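Local atomic coordinates of polyguluronate lyase (Corynebacterium sp., PDB entry 1UAI), a protein that probably cleaves the poly-alpha-L-guluronate blocks of alginate by beta-elimination. Residues L135-G140 / K146-D151; D124-R129 / T179-T184; P34-F39 / P43-N48. All blocks are in the same frame, centred on the assembly; numbering follows the deposited sequence.

Contact 3 (34-39 / 43-48) comes first along the chain. Contact 2 then opens at 124-129 and closes at 179-184, and both halves of contact 1 (135-140 / 146-151) lie between them. Contacts 1 and 2 are neighbours, with centres about 11 Å apart. They share the sheet in which strands 124-131 and 134-139 lie side by side, and Thr-138 of one bonds to Thr-126 of the other. Contact 3 sits on the opposite side of the chain's centre, its centre about 29 Å from the centre of either. Contacts 2 and 3 each tie an outermost strand of the seven-stranded sheet, 176-182 and 45-47, to the larger sheet or the loop beside it, at opposite margins.

Contact 1. Residues L135-G140 / K146-D151; sequences LYITKG and KLVTSD
Leu-135, Tyr-136 and Ile-137 pair with Thr-149, Leu-147 and Lys-146 in an antiparallel ladder whose short strand axes come within 4.5 Å and run at 151° to each other. At Ile-137 and Lys-146 the pairing is regular: Ile-137 N gives to Lys-146 O at 2.8 Å, and Lys-146 N returns a bond to Ile-137 O at 3.0 Å. Further along, Val-148 and Thr-149 both face Leu-135, a classic beta bulge. Leu-135 O takes a short bond from Val-148 N (2.7 Å) and a weak one from Thr-149 N (3.5 Å), while Leu-135 N gives to Thr-149 O.

The bulge turns the side chain of Val-148 toward the partner strand. Its CG2 meets CG1 of Ile-137 at 3.6 Å, a branch set beside the backbone N of the isoleucine and anti to its carbonyl carbon (chi1 -63°). Beta-branched residues suit this place, being compact near an extended backbone and offering methyls to the interior. Leu-135 and Ile-137 face strand 168-173, resting on Tyr-173 and Val-171. On the other face of the sheet, Leu-147 lays CD1 over one face of the Tyr-136 ring, 4.0 Å from the centroid and 25° off its normal. The methyl lies toward the ring's rim, nearest CE1. This CH-pi contact pairs an exposed leucine with a partly exposed ring, which also stacks with His-144.

Thr-149 ends the strand with an ST turn, its OG1 accepting from Asp-151 N. The whole is a beta hairpin carrying a classic bulge at the margin of a jellyroll beta-sandwich, with one face on the hydrophobic core and the other turned outward.

Contact 2. Residues D124-R129 / T179-T184; sequences DVTVFR and TTISHT
The imidazole ring of His-183 carries Val-125 on one face: CG1 stands almost exactly over the ring centre, 3.6 Å from the centroid and 12° off the normal. The second methyl, CG2, lies toward the side of CE1, which it approaches at 3.6 Å, so the fork of the valine spans the ring from its middle to that atom. At the ring's NE2 the partner is Asn-188 OD1, a hydrogen bond that probably helps to set the ring's rotation, with the valine pressed on its face. Histidine suits this spot because it offers a flat face to an apolar branch and still satisfies a polar atom at its rim.

The two side chains approach from opposite directions. The ring is carried across by an extended first torsion, with CG of His-183 opposite the backbone N (chi1 -175°). Beside them Ile-181 sends its terminal methyl to Thr-126, CD1 lying 3.7 Å from OG1 and 3.8 Å from CB. That hydroxyl is already engaged by Thr-138 O, so a polar atom is accommodated next to a methyl in a buried place.

Val-125 and Thr-126 can both face the same way because they form a classic beta bulge opposite Ile-118. Their strand, 124-131, lies between strands 112-119 and 134-139 in one sheet, whereas Ile-181 lies near the end of the edge strand 176-182 of the other, and His-183 just past it. Ile-169 of strand 168-173 also touches both Val-125 and His-183, so the contact packs the two sheets of the sandwich together near one margin.

Contact 3. Residues P34-F39 / P43-N48; sequences PALDTF and PWFQVN
Phe-45 and Phe-39 both hold their rings in an extended first torsion, CG lying opposite the backbone N (chi1 179° and 175°), and this carries each ring out from its own backbone until the two rims meet. CD2 of Phe-39 lies 3.7 Å from CD2 of Phe-45, and CE2 of Phe-39 is 3.8 Å from the same atom. The ring planes differ by only 21°, yet the centroids are 6.0 Å apart and neither ring lies over the other, so this is a rim-to-rim contact and not a stack.

Leu-36 reaches Phe-45 as well. Its side chain crosses that of Phe-45 at roughly a right angle, and CD1 touches CE2 at 3.8 Å and CZ at 4.0 Å. Phe-39 and Leu-36 thus meet neighbouring atoms of the Phe-45 ring, CE2 being near both; the carbonyl O of Phe-39 also lies 3.8 Å from CE2. Large apolar groups suit this place, since Val-18 and Leu-20 of strand 16-20 and Phe-56 also press on Phe-45, while Ile-31 touches both Leu-36 and Phe-39.

Leu-36 lies in the 3-10 segment 35-37 and Phe-39 just beyond it, held by the bond of its N to Leu-36 O at 3.2 Å, the last of three successive bonds of this kind. This sets the two side chains to approach Phe-45 together. On the strand, Gln-46 bends its amide back so that NE2 gives to Val-47 O at 3.0 Å, and the backbone of Gln-46 pairs with Gln-55.

What results is a hydrophobic cluster that packs the 3-10 segment and strands 16-20 and 27-31 of one sheet against edge strand 45-47 of the other, at one margin of the jellyroll beta-sandwich.

Contact 1. Residues L135-G140 / K146-D151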
loop_
_atom_site.group_PDB
_atom_site.type_symbol
_atom_site.label_atom_id
_atom_site.label_comp_id
_atom_site.label_asym_id
_atom_site.label_seq_id
_atom_site.Cartn_x
_atom_site.Cartn_y
_atom_site.Cartn_z
ATOM N N LEU A 135 -15.091 -0.362 2.239
ATOM C CA LEU A 135 -13.903 0.171 1.589
ATOM C C LEU A 135 -14.102 1.665 1.364
ATOM O O LEU A 135 -15.113 2.086 0.800
ATOM C CB LEU A 135 -13.682 -0.529 0.247
ATOM C CG LEU A 135 -12.516 -0.022 -0.602
ATOM C CD1 LEU A 135 -11.201 -0.203 0.147
ATOM C CD2 LEU A 135 -12.494 -0.774 -1.920
ATOM N N TYR A 136 -13.130 2.456 1.808
ATOM C CA TYR A 136 -13.185 3.907 1.681
ATOM C C TYR A 136 -12.001 4.487 0.937
ATOM O O TYR A 136 -10.933 3.875 0.860
ATOM C CB TYR A 136 -13.140 4.572 3.056
ATOM C CG TYR A 136 -14.224 4.180 4.014
ATOM C CD1 TYR A 136 -15.401 4.914 4.098
ATOM C CD2 TYR A 136 -14.062 3.088 4.864
ATOM C CE1 TYR A 136 -16.391 4.577 5.011
ATOM C CE2 TYR A 136 -15.046 2.740 5.777
ATOM C CZ TYR A 136 -16.206 3.489 5.847
ATOM O OH TYR A 136 -17.176 3.152 6.765
ATOM N N ILE A 137 -12.219 5.682 0.400
ATOM C CA ILE A 137 -11.153 6.467 -0.202
ATOM C C ILE A 137 -11.092 7.585 0.836
ATOM O O ILE A 137 -12.092 8.266 1.096
ATOM C CB ILE A 137 -11.512 7.081 -1.566
ATOM C CG1 ILE A 137 -11.785 5.977 -2.588
ATOM C CG2 ILE A 137 -10.368 7.991 -2.029
ATOM C CD1 ILE A 137 -10.672 4.980 -2.727
ATOM N N THR A 138 -9.932 7.753 1.454
ATOM C CA THR A 138 -9.766 8.756 2.490
ATOM C C THR A 138 -9.316 10.101 1.939
ATOM O O THR A 138 -8.999 10.233 0.758
ATOM C CB THR A 138 -8.718 8.299 3.509
ATOM O OG1 THR A 138 -7.431 8.290 2.880
ATOM C CG2 THR A 138 -9.036 6.894 4.014
ATOM N N LYS A 139 -9.313 11.101 2.813
ATOM C CA LYS A 139 -8.853 12.440 2.475
ATOM C C LYS A 139 -8.198 12.964 3.740
ATOM O O LYS A 139 -8.883 13.329 4.697
ATOM C CB LYS A 139 -10.007 13.363 2.072
ATOM C CG LYS A 139 -9.536 14.767 1.702
ATOM C CD LYS A 139 -10.696 15.690 1.369
ATOM C CE LYS A 139 -10.205 17.091 1.036
ATOM N NZ LYS A 139 -9.469 17.712 2.171
ATOM N N GLY A 140 -6.872 12.984 3.752
ATOM C CA GLY A 140 -6.172 13.449 4.933
ATOM C C GLY A 140 -6.572 12.603 6.130
ATOM O O GLY A 140 -6.602 11.375 6.046
ATOM N N LYS A 146 -14.973 9.014 1.560
ATOM C CA LYS A 146 -15.884 8.467 0.563
ATOM C C LYS A 146 -15.996 6.957 0.683
ATOM O O LYS A 146 -15.004 6.240 0.567
ATOM C CB LYS A 146 -15.412 8.829 -0.852
ATOM C CG LYS A 146 -16.118 8.068 -1.977
ATOM C CD LYS A 146 -17.607 8.371 -2.057
ATOM C CE LYS A 146 -18.246 7.587 -3.196
ATOM N NZ LYS A 146 -19.701 7.861 -3.328
ATOM N N LEU A 147 -17.208 6.479 0.937
ATOM C CA LEU A 147 -17.445 5.047 1.019
ATOM C C LEU A 147 -17.569 4.534 -0.412
ATOM O O LEU A 147 -18.434 4.983 -1.162
ATOM C CB LEU A 147 -18.746 4.751 1.770
ATOM C CG LEU A 147 -19.169 3.278 1.779
ATOM C CD1 LEU A 147 -18.229 2.476 2.667
ATOM C CD2 LEU A 147 -20.604 3.155 2.273
ATOM N N VAL A 148 -16.691 3.618 -0.798
ATOM C CA VAL A 148 -16.748 3.041 -2.134
ATOM C C VAL A 148 -17.845 1.979 -2.135
ATOM O O VAL A 148 -18.699 1.948 -3.022
ATOM C CB VAL A 148 -15.399 2.397 -2.516
ATOM C CG1 VAL A 148 -15.514 1.699 -3.862
ATOM C CG2 VAL A 148 -14.313 3.466 -2.560
ATOM N N THR A 149 -17.814 1.114 -1.128
ATOM C CA THR A 149 -18.810 0.062 -0.978
ATOM C C THR A 149 -18.784 -0.478 0.444
ATOM O O THR A 149 -17.725 -0.549 1.069
ATOM C CB THR A 149 -18.557 -1.120 -1.945
ATOM O OG1 THR A 149 -19.497 -2.168 -1.670
ATOM C CG2 THR A 149 -17.146 -1.664 -1.779
ATOM N N SER A 150 -19.957 -0.833 0.960
ATOM C CA SER A 150 -20.065 -1.405 2.297
ATOM C C SER A 150 -20.159 -2.918 2.130
ATOM O O SER A 150 -20.385 -3.652 3.093
ATOM C CB SER A 150 -21.324 -0.889 2.995
ATOM O OG SER A 150 -22.486 -1.215 2.248
ATOM N N ASP A 151 -19.963 -3.376 0.898
ATOM C CA ASP A 151 -20.059 -4.791 0.578
ATOM C C ASP A 151 -18.786 -5.346 -0.065
ATOM O O ASP A 151 -18.854 -6.139 -1.007
ATOM C CB ASP A 151 -21.278 -4.998 -0.336
ATOM C CG ASP A 151 -21.644 -6.458 -0.526
ATOM O OD1 ASP A 151 -21.490 -7.256 0.420
ATOM O OD2 ASP A 151 -22.115 -6.804 -1.631
#

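Contact 2. Residues D124-R129 / T179-T184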
loop_
_atom_site.group_PDB
_atom_site.type_symbol
_atom_site.label_atom_id
_atom_site.label_comp_id
_atom_site.label_asym_id
_atom_site.label_seq_id
_atom_site.Cartn_x
_atom_site.Cartn_y
_atom_site.Cartn_z
ATOM N N ASP A 124 -0.110 11.086 4.837
ATOM C CA ASP A 124 -0.911 10.474 3.787
ATOM C C ASP A 124 -1.893 11.508 3.245
ATOM O O ASP A 124 -2.445 12.312 3.999
ATOM C CB ASP A 124 -1.650 9.235 4.316
ATOM C CG ASP A 124 -2.557 9.543 5.490
ATOM O OD1 ASP A 124 -2.110 10.228 6.431
ATOM O OD2 ASP A 124 -3.717 9.082 5.478
ATOM N N VAL A 125 -2.093 11.492 1.932
ATOM C CA VAL A 125 -2.985 12.438 1.272
ATOM C C VAL A 125 -4.354 11.807 1.032
ATOM O O VAL A 125 -5.385 12.390 1.362
ATOM C CB VAL A 125 -2.366 12.903 -0.065
ATOM C CG1 VAL A 125 -3.285 13.895 -0.759
ATOM C CG2 VAL A 125 -1.003 13.534 0.196
ATOM N N THR A 126 -4.351 10.615 0.450
ATOM C CA THR A 126 -5.575 9.868 0.185
ATOM C C THR A 126 -5.160 8.415 0.008
ATOM O O THR A 126 -4.151 8.127 -0.638
ATOM C CB THR A 126 -6.307 10.381 -1.082
ATOM O OG1 THR A 126 -7.414 9.520 -1.374
ATOM C CG2 THR A 126 -5.372 10.432 -2.278
ATOM N N VAL A 127 -5.922 7.504 0.605
ATOM C CA VAL A 127 -5.600 6.086 0.531
ATOM C C VAL A 127 -6.851 5.226 0.377
ATOM O O VAL A 127 -7.972 5.691 0.604
ATOM C CB VAL A 127 -4.853 5.612 1.824
ATOM C CG1 VAL A 127 -3.850 6.660 2.275
ATOM C CG2 VAL A 127 -5.849 5.327 2.940
ATOM N N PHE A 128 -6.641 3.977 -0.033
ATOM C CA PHE A 128 -7.715 2.992 -0.152
ATOM C C PHE A 128 -7.653 2.284 1.199
ATOM O O PHE A 128 -6.665 1.612 1.519
ATOM C CB PHE A 128 -7.434 2.004 -1.285
ATOM C CG PHE A 128 -7.816 2.512 -2.652
ATOM C CD1 PHE A 128 -8.910 1.974 -3.326
ATOM C CD2 PHE A 128 -7.078 3.516 -3.272
ATOM C CE1 PHE A 128 -9.263 2.426 -4.598
ATOM C CE2 PHE A 128 -7.422 3.977 -4.544
ATOM C CZ PHE A 128 -8.516 3.429 -5.206
ATOM N N ARG A 129 -8.711 2.449 1.985
ATOM C CA ARG A 129 -8.775 1.910 3.334
ATOM C C ARG A 129 -9.977 1.003 3.565
ATOM O O ARG A 129 -11.124 1.419 3.386
ATOM C CB ARG A 129 -8.820 3.084 4.319
ATOM C CG ARG A 129 -8.926 2.704 5.787
ATOM C CD ARG A 129 -9.138 3.939 6.662
ATOM N NE ARG A 129 -9.192 3.586 8.078
ATOM C CZ ARG A 129 -8.190 3.754 8.935
ATOM N NH1 ARG A 129 -7.044 4.287 8.536
ATOM N NH2 ARG A 129 -8.325 3.356 10.195
ATOM N N THR A 179 -14.137 9.939 -6.216
ATOM C CA THR A 179 -14.005 11.258 -5.625
ATOM C C THR A 179 -12.888 12.040 -6.294
ATOM O O THR A 179 -11.990 11.461 -6.909
ATOM C CB THR A 179 -13.691 11.159 -4.110
ATOM O OG1 THR A 179 -13.697 12.470 -3.532
ATOM C CG2 THR A 179 -12.321 10.524 -3.882
ATOM N N THR A 180 -12.977 13.361 -6.189
ATOM C CA THR A 180 -11.968 14.260 -6.726
ATOM C C THR A 180 -11.550 15.106 -5.531
ATOM O O THR A 180 -12.382 15.775 -4.915
ATOM C CB THR A 180 -12.531 15.164 -7.838
ATOM O OG1 THR A 180 -12.987 14.347 -8.922
ATOM C CG2 THR A 180 -11.453 16.109 -8.349
ATOM N N ILE A 181 -10.265 15.050 -5.198
ATOM C CA ILE A 181 -9.726 15.768 -4.054
ATOM C C ILE A 181 -8.773 16.882 -4.463
ATOM O O ILE A 181 -7.858 16.666 -5.255
ATOM C CB ILE A 181 -8.984 14.783 -3.119
ATOM C CG1 ILE A 181 -9.975 13.743 -2.585
ATOM C CG2 ILE A 181 -8.312 15.534 -1.978
ATOM C CD1 ILE A 181 -9.326 12.596 -1.840
ATOM N N SER A 182 -8.996 18.076 -3.923
ATOM C CA SER A 182 -8.131 19.212 -4.215
ATOM C C SER A 182 -6.824 18.996 -3.461
ATOM O O SER A 182 -6.826 18.730 -2.260
ATOM C CB SER A 182 -8.790 20.517 -3.766
ATOM O OG SER A 182 -9.967 20.776 -4.510
ATOM N N HIS A 183 -5.709 19.107 -4.174
ATOM C CA HIS A 183 -4.392 18.903 -3.581
ATOM C C HIS A 183 -3.372 19.642 -4.438
ATOM O O HIS A 183 -3.226 19.349 -5.623
ATOM C CB HIS A 183 -4.080 17.406 -3.555
ATOM C CG HIS A 183 -2.799 17.063 -2.861
ATOM N ND1 HIS A 183 -2.591 17.300 -1.520
ATOM C CD2 HIS A 183 -1.666 16.484 -3.322
ATOM C CE1 HIS A 183 -1.385 16.879 -1.183
ATOM N NE2 HIS A 183 -0.803 16.380 -2.259
ATOM N N THR A 184 -2.655 20.588 -3.839
ATOM C CA THR A 184 -1.685 21.385 -4.584
ATOM C C THR A 184 -0.238 21.297 -4.112
ATOM O O THR A 184 0.646 21.911 -4.708
ATOM C CB THR A 184 -2.091 22.870 -4.579
ATOM O OG1 THR A 184 -2.164 23.341 -3.228
ATOM C CG2 THR A 184 -3.445 23.050 -5.248
#

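Contact 3. Residues P34-F39 / P43-N48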
loop_
_atom_site.group_PDB
_atom_site.type_symbol
_atom_site.label_atom_id
_atom_site.label_comp_id
_atom_site.label_asym_id
_atom_site.label_seq_id
_atom_site.Cartn_x
_atom_site.Cartn_y
_atom_site.Cartn_z
ATOM N N PRO A 34 19.510 -3.004 -6.158
ATOM C CA PRO A 34 19.098 -4.165 -6.952
ATOM C C PRO A 34 18.807 -5.435 -6.153
ATOM O O PRO A 34 18.338 -6.419 -6.716
ATOM C CB PRO A 34 20.269 -4.349 -7.907
ATOM C CG PRO A 34 21.430 -4.015 -7.036
ATOM C CD PRO A 34 20.964 -2.779 -6.283
ATOM N N ALA A 35 19.092 -5.430 -4.853
ATOM C CA ALA A 35 18.837 -6.616 -4.038
ATOM C C ALA A 35 17.362 -7.012 -4.069
ATOM O O ALA A 35 17.026 -8.194 -3.993
ATOM C CB ALA A 35 19.280 -6.375 -2.601
ATOM N N LEU A 36 16.485 -6.019 -4.182
ATOM C CA LEU A 36 15.053 -6.274 -4.210
ATOM C C LEU A 36 14.652 -7.216 -5.344
ATOM O O LEU A 36 13.677 -7.961 -5.219
ATOM C CB LEU A 36 14.284 -4.952 -4.333
ATOM C CG LEU A 36 12.753 -5.026 -4.351
ATOM C CD1 LEU A 36 12.246 -5.754 -3.112
ATOM C CD2 LEU A 36 12.179 -3.618 -4.417
ATOM N N ASP A 37 15.412 -7.200 -6.437
ATOM C CA ASP A 37 15.108 -8.048 -7.586
ATOM C C ASP A 37 15.078 -9.537 -7.253
ATOM O O ASP A 37 14.386 -10.309 -7.917
ATOM C CB ASP A 37 16.110 -7.789 -8.715
ATOM C CG ASP A 37 15.699 -8.452 -10.017
ATOM O OD1 ASP A 37 14.578 -8.179 -10.495
ATOM O OD2 ASP A 37 16.496 -9.243 -10.562
ATOM N N THR A 38 15.835 -9.947 -6.240
ATOM C CA THR A 38 15.844 -11.350 -5.841
ATOM C C THR A 38 15.644 -11.475 -4.334
ATOM O O THR A 38 16.305 -12.270 -3.670
ATOM C CB THR A 38 17.159 -12.061 -6.265
ATOM O OG1 THR A 38 18.291 -11.306 -5.817
ATOM C CG2 THR A 38 17.219 -12.203 -7.779
ATOM N N PHE A 39 14.711 -10.687 -3.806
ATOM C CA PHE A 39 14.402 -10.689 -2.382
ATOM C C PHE A 39 12.994 -11.176 -2.078
ATOM O O PHE A 39 12.037 -10.840 -2.780
ATOM C CB PHE A 39 14.542 -9.282 -1.794
ATOM C CG PHE A 39 14.127 -9.194 -0.349
ATOM C CD1 PHE A 39 14.931 -9.738 0.648
ATOM C CD2 PHE A 39 12.910 -8.619 0.013
ATOM C CE1 PHE A 39 14.532 -9.717 1.981
ATOM C CE2 PHE A 39 12.501 -8.593 1.346
ATOM C CZ PHE A 39 13.315 -9.145 2.331
ATOM N N PRO A 43 6.204 -14.828 5.711
ATOM C CA PRO A 43 5.053 -14.628 4.821
ATOM C C PRO A 43 4.779 -13.155 4.507
ATOM O O PRO A 43 3.809 -12.835 3.821
ATOM C CB PRO A 43 3.917 -15.224 5.631
ATOM C CG PRO A 43 4.252 -14.725 7.014
ATOM C CD PRO A 43 5.754 -14.968 7.110
ATOM N N TRP A 44 5.641 -12.269 4.996
ATOM C CA TRP A 44 5.445 -10.828 4.843
ATOM C C TRP A 44 5.528 -10.226 3.449
ATOM O O TRP A 44 4.802 -9.282 3.139
ATOM C CB TRP A 44 6.428 -10.085 5.752
ATOM C CG TRP A 44 6.707 -10.807 7.029
ATOM C CD1 TRP A 44 7.911 -11.286 7.449
ATOM C CD2 TRP A 44 5.754 -11.178 8.034
ATOM N NE1 TRP A 44 7.772 -11.936 8.652
ATOM C CE2 TRP A 44 6.457 -11.884 9.035
ATOM C CE3 TRP A 44 4.375 -10.984 8.184
ATOM C CZ2 TRP A 44 5.826 -12.400 10.172
ATOM C CZ3 TRP A 44 3.746 -11.496 9.316
ATOM C CH2 TRP A 44 4.475 -12.197 10.294
ATOM N N PHE A 45 6.417 -10.757 2.617
ATOM C CA PHE A 45 6.621 -10.239 1.269
ATOM C C PHE A 45 7.104 -11.404 0.417
ATOM O O PHE A 45 8.287 -11.737 0.416
ATOM C CB PHE A 45 7.676 -9.131 1.317
ATOM C CG PHE A 45 8.004 -8.536 -0.021
ATOM C CD1 PHE A 45 7.058 -7.796 -0.722
ATOM C CD2 PHE A 45 9.270 -8.703 -0.574
ATOM C CE1 PHE A 45 7.369 -7.227 -1.957
ATOM C CE2 PHE A 45 9.592 -8.138 -1.808
ATOM C CZ PHE A 45 8.638 -7.398 -2.499
ATOM N N GLN A 46 6.180 -12.012 -0.317
ATOM C CA GLN A 46 6.502 -13.179 -1.125
ATOM C C GLN A 46 5.518 -13.324 -2.272
ATOM O O GLN A 46 4.486 -12.659 -2.306
ATOM C CB GLN A 46 6.388 -14.434 -0.257
ATOM C CG GLN A 46 4.959 -14.651 0.253
ATOM C CD GLN A 46 4.744 -16.010 0.886
ATOM O OE1 GLN A 46 5.099 -16.237 2.043
ATOM N NE2 GLN A 46 4.160 -16.929 0.125
ATOM N N VAL A 47 5.845 -14.193 -3.219
ATOM C CA VAL A 47 4.919 -14.475 -4.306
ATOM C C VAL A 47 3.855 -15.325 -3.608
ATOM O O VAL A 47 4.186 -16.126 -2.729
ATOM C CB VAL A 47 5.576 -15.321 -5.421
ATOM C CG1 VAL A 47 4.529 -15.734 -6.450
ATOM C CG2 VAL A 47 6.683 -14.527 -6.089
ATOM N N ASN A 48 2.587 -15.150 -3.960
ATOM C CA ASN A 48 1.565 -15.958 -3.312
ATOM C C ASN A 48 1.673 -17.416 -3.759
ATOM O O ASN A 48 2.331 -17.724 -4.753
ATOM C CB ASN A 48 0.158 -15.397 -3.579
ATOM C CG ASN A 48 -0.172 -15.281 -5.054
ATOM O OD1 ASN A 48 0.583 -15.723 -5.916
ATOM N ND2 ASN A 48 -1.320 -14.683 -5.349
#